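PDB 3KB2: SPbeta prophage-derived uncharacterized protein YorR from Bacillus subtilis, which is of unknown function but may be a dTMP kinase, and binds guanosine-3'-monophosphate-5'-diphosphate and magnesium in the crystal. Local coordinates for residues Phe63-Lys75 and Ser127-Leu141. Residues are numbered along the deposited sequence; the frame is centred on the assembly and turned at random.
Sequences FVYSNLVYAKKFK and SILELYREVMSNAGL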
loop_
_atom_site.group_PDB
_atom_site.type_symbol
_atom_site.label_atom_id
_atom_site.label_comp_id
_atom_site.label_asym_id
_atom_site.label_seq_id
_atom_site.Cartn_x
_atom_site.Cartn_y
_atom_site.Cartn_z
ATOM N N PHE A 63 -7.911 -9.612 -11.768
ATOM C CA PHE A 63 -9.245 -10.165 -11.601
ATOM C C PHE A 63 -9.445 -10.941 -10.282
ATOM O O PHE A 63 -8.966 -10.511 -9.234
ATOM C CB PHE A 63 -9.531 -11.035 -12.844
ATOM C CG PHE A 63 -10.989 -11.337 -13.076
ATOM C CD1 PHE A 63 -11.986 -10.471 -12.632
ATOM C CD2 PHE A 63 -11.364 -12.492 -13.756
ATOM C CE1 PHE A 63 -13.334 -10.757 -12.866
ATOM C CE2 PHE A 63 -12.706 -12.780 -13.992
ATOM C CZ PHE A 63 -13.689 -11.913 -13.545
ATOM N N VAL A 64 -10.162 -12.068 -10.342
ATOM C CA VAL A 64 -10.462 -12.885 -9.163
ATOM C C VAL A 64 -9.245 -13.397 -8.397
ATOM O O VAL A 64 -9.303 -13.549 -7.182
ATOM C CB VAL A 64 -11.362 -14.120 -9.514
ATOM C CG1 VAL A 64 -12.734 -13.660 -10.009
ATOM C CG2 VAL A 64 -10.678 -14.994 -10.580
ATOM N N TYR A 65 -8.146 -13.670 -9.082
ATOM C CA TYR A 65 -6.981 -14.177 -8.377
ATOM C C TYR A 65 -6.301 -13.106 -7.545
ATOM O O TYR A 65 -5.923 -13.369 -6.405
ATOM C CB TYR A 65 -6.030 -14.847 -9.366
ATOM C CG TYR A 65 -6.726 -15.996 -10.062
ATOM C CD1 TYR A 65 -7.201 -17.098 -9.332
ATOM C CD2 TYR A 65 -7.000 -15.943 -11.427
ATOM C CE1 TYR A 65 -7.936 -18.104 -9.947
ATOM C CE2 TYR A 65 -7.730 -16.938 -12.050
ATOM C CZ TYR A 65 -8.199 -18.013 -11.313
ATOM O OH TYR A 65 -8.935 -18.983 -11.962
ATOM N N SER A 66 -6.162 -11.895 -8.081
ATOM C CA SER A 66 -5.564 -10.826 -7.295
ATOM C C SER A 66 -6.446 -10.584 -6.068
ATOM O O SER A 66 -5.949 -10.201 -5.016
ATOM C CB SER A 66 -5.473 -9.533 -8.103
ATOM O OG SER A 66 -4.678 -9.704 -9.250
ATOM N N ASN A 67 -7.758 -10.792 -6.202
ATOM C CA ASN A 67 -8.645 -10.590 -5.066
ATOM C C ASN A 67 -8.255 -11.522 -3.928
ATOM O O ASN A 67 -8.168 -11.098 -2.781
ATOM C CB ASN A 67 -10.101 -10.836 -5.435
ATOM C CG ASN A 67 -11.010 -10.779 -4.231
ATOM O OD1 ASN A 67 -11.246 -9.719 -3.661
ATOM N ND2 ASN A 67 -11.520 -11.926 -3.831
ATOM N N LEU A 68 -8.015 -12.788 -4.254
ATOM C CA LEU A 68 -7.610 -13.781 -3.271
ATOM C C LEU A 68 -6.311 -13.417 -2.553
ATOM O O LEU A 68 -6.138 -13.727 -1.372
ATOM C CB LEU A 68 -7.457 -15.143 -3.952
ATOM C CG LEU A 68 -8.715 -16.015 -3.981
ATOM C CD1 LEU A 68 -9.937 -15.190 -4.348
ATOM C CD2 LEU A 68 -8.504 -17.150 -4.983
ATOM N N VAL A 69 -5.402 -12.756 -3.271
ATOM C CA VAL A 69 -4.106 -12.337 -2.728
ATOM C C VAL A 69 -4.254 -11.169 -1.749
ATOM O O VAL A 69 -3.886 -11.273 -0.571
ATOM C CB VAL A 69 -3.138 -11.908 -3.888
ATOM C CG1 VAL A 69 -1.880 -11.221 -3.342
ATOM C CG2 VAL A 69 -2.757 -13.130 -4.711
ATOM N N TYR A 70 -4.817 -10.067 -2.240
ATOM C CA TYR A 70 -4.982 -8.865 -1.436
ATOM C C TYR A 70 -5.980 -8.940 -0.294
ATOM O O TYR A 70 -5.980 -8.077 0.587
ATOM C CB TYR A 70 -5.300 -7.680 -2.353
ATOM C CG TYR A 70 -4.143 -7.338 -3.268
ATOM C CD1 TYR A 70 -2.911 -6.945 -2.741
ATOM C CD2 TYR A 70 -4.259 -7.451 -4.656
ATOM C CE1 TYR A 70 -1.821 -6.680 -3.568
ATOM C CE2 TYR A 70 -3.170 -7.184 -5.494
ATOM C CZ TYR A 70 -1.955 -6.803 -4.942
ATOM O OH TYR A 70 -0.869 -6.563 -5.755
ATOM N N ALA A 71 -6.820 -9.972 -0.300
ATOM C CA ALA A 71 -7.802 -10.145 0.761
ATOM C C ALA A 71 -7.087 -10.649 2.015
ATOM O O ALA A 71 -7.585 -10.515 3.132
ATOM C CB ALA A 71 -8.874 -11.132 0.328
ATOM N N LYS A 72 -5.906 -11.222 1.819
ATOM C CA LYS A 72 -5.128 -11.731 2.930
ATOM C C LYS A 72 -4.170 -10.658 3.452
ATOM O O LYS A 72 -3.411 -10.901 4.393
ATOM C CB LYS A 72 -4.333 -12.963 2.494
ATOM C CG LYS A 72 -5.172 -14.085 1.907
ATOM C CD LYS A 72 -6.154 -14.643 2.919
ATOM C CE LYS A 72 -7.009 -15.740 2.301
ATOM N NZ LYS A 72 -8.100 -16.173 3.217
ATOM N N LYS A 73 -4.205 -9.469 2.851
ATOM C CA LYS A 73 -3.312 -8.385 3.275
ATOM C C LYS A 73 -3.994 -7.147 3.849
ATOM O O LYS A 73 -3.419 -6.447 4.683
ATOM C CB LYS A 73 -2.415 -7.953 2.111
ATOM C CG LYS A 73 -0.983 -8.461 2.189
ATOM C CD LYS A 73 -0.917 -9.978 2.172
ATOM C CE LYS A 73 0.519 -10.484 2.330
ATOM N NZ LYS A 73 1.165 -10.036 3.598
ATOM N N PHE A 74 -5.215 -6.876 3.407
ATOM C CA PHE A 74 -5.940 -5.699 3.871
ATOM C C PHE A 74 -7.161 -6.053 4.692
ATOM O O PHE A 74 -7.810 -7.075 4.453
ATOM C CB PHE A 74 -6.384 -4.841 2.680
ATOM C CG PHE A 74 -5.246 -4.292 1.870
ATOM C CD1 PHE A 74 -4.275 -3.499 2.467
ATOM C CD2 PHE A 74 -5.143 -4.570 0.513
ATOM C CE1 PHE A 74 -3.215 -2.992 1.730
ATOM C CE2 PHE A 74 -4.085 -4.068 -0.236
ATOM C CZ PHE A 74 -3.118 -3.276 0.378
ATOM N N LYS A 75 -7.474 -5.201 5.660
ATOM C CA LYS A 75 -8.646 -5.428 6.489
ATOM C C LYS A 75 -9.863 -4.843 5.784
ATOM O O LYS A 75 -9.728 -3.995 4.897
ATOM C CB LYS A 75 -8.474 -4.787 7.873
ATOM C CG LYS A 75 -7.412 -5.447 8.757
ATOM C CD LYS A 75 -7.483 -4.920 10.196
ATOM C CE LYS A 75 -6.523 -5.672 11.121
ATOM N NZ LYS A 75 -6.528 -5.178 12.538
ATOM N N SER A 127 6.034 -11.946 0.569
ATOM C CA SER A 127 4.803 -12.639 0.924
ATOM C C SER A 127 3.743 -12.487 -0.163
ATOM O O SER A 127 2.942 -13.393 -0.400
ATOM C CB SER A 127 4.258 -12.104 2.244
ATOM O OG SER A 127 3.803 -10.775 2.109
ATOM N N ILE A 128 3.735 -11.338 -0.823
ATOM C CA ILE A 128 2.767 -11.097 -1.881
ATOM C C ILE A 128 3.103 -11.938 -3.102
ATOM O O ILE A 128 2.216 -12.528 -3.720
ATOM C CB ILE A 128 2.734 -9.613 -2.268
ATOM C CG1 ILE A 128 2.100 -8.808 -1.139
ATOM C CG2 ILE A 128 1.933 -9.417 -3.548
ATOM C CD1 ILE A 128 2.050 -7.334 -1.419
ATOM N N LEU A 129 4.387 -11.984 -3.448
ATOM C CA LEU A 129 4.845 -12.761 -4.588
ATOM C C LEU A 129 4.524 -14.232 -4.376
ATOM O O LEU A 129 4.083 -14.917 -5.298
ATOM C CB LEU A 129 6.353 -12.590 -4.782
ATOM C CG LEU A 129 6.855 -11.215 -5.226
ATOM C CD1 LEU A 129 8.362 -11.265 -5.443
ATOM C CD2 LEU A 129 6.165 -10.800 -6.503
ATOM N N GLU A 130 4.748 -14.713 -3.154
ATOM C CA GLU A 130 4.489 -16.109 -2.813
ATOM C C GLU A 130 3.014 -16.437 -2.876
ATOM O O GLU A 130 2.644 -17.512 -3.330
ATOM C CB GLU A 130 5.006 -16.425 -1.411
ATOM C CG GLU A 130 6.213 -17.350 -1.378
ATOM C CD GLU A 130 5.993 -18.641 -2.153
ATOM O OE1 GLU A 130 4.956 -19.310 -1.928
ATOM O OE2 GLU A 130 6.868 -18.987 -2.980
ATOM N N LEU A 131 2.176 -15.518 -2.400
ATOM C CA LEU A 131 0.725 -15.711 -2.420
ATOM C C LEU A 131 0.257 -15.899 -3.858
ATOM O O LEU A 131 -0.549 -16.783 -4.138
ATOM C CB LEU A 131 0.017 -14.502 -1.797
ATOM C CG LEU A 131 -0.271 -14.564 -0.293
ATOM C CD1 LEU A 131 -0.702 -13.208 0.249
ATOM C CD2 LEU A 131 -1.363 -15.593 -0.073
ATOM N N TYR A 132 0.776 -15.069 -4.761
ATOM C CA TYR A 132 0.422 -15.150 -6.170
ATOM C C TYR A 132 0.798 -16.516 -6.730
ATOM O O TYR A 132 -0.006 -17.159 -7.400
ATOM C CB TYR A 132 1.115 -14.045 -6.979
ATOM C CG TYR A 132 0.268 -12.798 -7.184
ATOM C CD1 TYR A 132 0.546 -11.605 -6.505
ATOM C CD2 TYR A 132 -0.829 -12.821 -8.035
ATOM C CE1 TYR A 132 -0.266 -10.468 -6.676
ATOM C CE2 TYR A 132 -1.638 -11.697 -8.212
ATOM C CZ TYR A 132 -1.359 -10.534 -7.537
ATOM O OH TYR A 132 -2.182 -9.453 -7.724
ATOM N N ARG A 133 2.012 -16.976 -6.465
ATOM C CA ARG A 133 2.391 -18.282 -6.982
ATOM C C ARG A 133 1.424 -19.342 -6.503
ATOM O O ARG A 133 0.928 -20.134 -7.296
ATOM C CB ARG A 133 3.814 -18.647 -6.561
ATOM C CG ARG A 133 4.856 -17.823 -7.274
ATOM C CD ARG A 133 6.108 -18.624 -7.524
ATOM N NE ARG A 133 6.745 -19.051 -6.284
ATOM C CZ ARG A 133 7.898 -19.714 -6.233
ATOM N NH1 ARG A 133 8.537 -20.028 -7.355
ATOM N NH2 ARG A 133 8.417 -20.058 -5.059
ATOM N N GLU A 134 1.144 -19.332 -5.205
ATOM C CA GLU A 134 0.245 -20.310 -4.601
ATOM C C GLU A 134 -1.180 -20.231 -5.141
ATOM O O GLU A 134 -1.789 -21.256 -5.454
ATOM C CB GLU A 134 0.237 -20.132 -3.081
ATOM C CG GLU A 134 -0.257 -21.345 -2.302
ATOM C CD GLU A 134 -0.148 -21.155 -0.792
ATOM O OE1 GLU A 134 -0.270 -22.158 -0.055
ATOM O OE2 GLU A 134 0.054 -20.002 -0.344
ATOM N N VAL A 135 -1.715 -19.020 -5.253
ATOM C CA VAL A 135 -3.070 -18.860 -5.765
ATOM C C VAL A 135 -3.139 -19.238 -7.246
ATOM O O VAL A 135 -4.144 -19.788 -7.696
ATOM C CB VAL A 135 -3.593 -17.410 -5.577
ATOM C CG1 VAL A 135 -2.712 -16.429 -6.323
ATOM C CG2 VAL A 135 -5.029 -17.305 -6.088
HETATM N N MSE A 136 -2.079 -18.953 -8.002
HETATM C CA MSE A 136 -2.067 -19.302 -9.424
HETATM C C MSE A 136 -1.915 -20.807 -9.631
HETATM O O MSE A 136 -2.543 -21.382 -10.511
HETATM C CB MSE A 136 -0.945 -18.572 -10.178
HETATM C CG MSE A 136 -1.105 -17.057 -10.265
HETATM SE SE MSE A 136 -2.890 -16.438 -10.744
HETATM C CE MSE A 136 -2.988 -17.047 -12.578
ATOM N N SER A 137 -1.071 -21.440 -8.825
ATOM C CA SER A 137 -0.870 -22.878 -8.930
ATOM C C SER A 137 -2.181 -23.566 -8.611
ATOM O O SER A 137 -2.501 -24.623 -9.164
ATOM C CB SER A 137 0.191 -23.347 -7.937
ATOM O OG SER A 137 1.439 -22.743 -8.214
ATOM N N ASN A 138 -2.945 -22.955 -7.714
ATOM C CA ASN A 138 -4.223 -23.515 -7.304
ATOM C C ASN A 138 -5.411 -23.090 -8.142
ATOM O O ASN A 138 -6.561 -23.401 -7.810
ATOM C CB ASN A 138 -4.476 -23.181 -5.844
ATOM C CG ASN A 138 -3.859 -24.187 -4.930
ATOM O OD1 ASN A 138 -4.473 -25.209 -4.611
ATOM N ND2 ASN A 138 -2.622 -23.934 -4.525
ATOM N N ALA A 139 -5.129 -22.387 -9.231
ATOM C CA ALA A 139 -6.176 -21.927 -10.130
ATOM C C ALA A 139 -6.925 -23.114 -10.715
ATOM O O ALA A 139 -6.319 -24.127 -11.069
ATOM C CB ALA A 139 -5.575 -21.096 -11.247
ATOM N N GLY A 140 -8.245 -22.986 -10.799
ATOM C CA GLY A 140 -9.062 -24.048 -11.356
ATOM C C GLY A 140 -9.086 -23.975 -12.873
ATOM O O GLY A 140 -9.744 -24.773 -13.541
ATOM N N LEU A 141 -8.367 -23.001 -13.419
ATOM C CA LEU A 141 -8.283 -22.811 -14.859
ATOM C C LEU A 141 -6.829 -22.914 -15.279
ATOM O O LEU A 141 -5.933 -22.595 -14.503
ATOM C CB LEU A 141 -8.819 -21.431 -15.252
ATOM C CG LEU A 141 -10.335 -21.249 -15.280
ATOM C CD1 LEU A 141 -10.695 -19.774 -15.349
ATOM C CD2 LEU A 141 -10.899 -21.996 -16.469
HETATM O O HOH W 1 -1.180 -6.550 -8.379
#
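Val69 drops as a knob into the hole formed by Ile128, Leu131, Tyr132 and Val135, where helices 64-70 and 127-137 pack with axes 9.4 Å apart and directions 133° apart. A short, branched side chain suits this place because both methyls reach the Tyr132 ring. CG1, anti to the backbone N (chi1 169°), lies nearest its CE1 and also touches Leu131 and Ile128, while CG2 stands over the centre of one face in a CH-pi contact, 3.8 Å from the centroid. The same CG2 also touches Val135 CG1; the other methyl of Val135, CG2, meets Leu68 CD2 at 3.6 Å and the edge of the Tyr65 ring.

Tyr132 suits its place by joining a flat apolar face to a polar edge: its OH lies 2.9 Å from Ser66 OG, which stands in the plane of the Tyr132 ring and is also hydrogen-bonded to Glu7. A water bridges this OH to Tyr70 OH, which donates to that water at 2.6 Å. Next to Ser66 in sequence, Tyr65 makes an oblique Met-aromatic contact with selenomethionine Met136, SE 4.6 Å from the ring centroid, and its hydroxyl reaches Glu89. At the far end, kinks in Lys73 turn its aliphatic stem across Leu131, CE to CD1 3.6 Å, and bring the ammonium NZ to donate to Ser127 OG at 3.1 Å; that OG is also hydrogen-bonded to Asp124 O.

Behind the contact, Tyr132 and Met136 rest on strand 96-102 of the parallel sheet, Val64 and Leu68 pack on helix 82-92, and Val64 also meets helix 42-52.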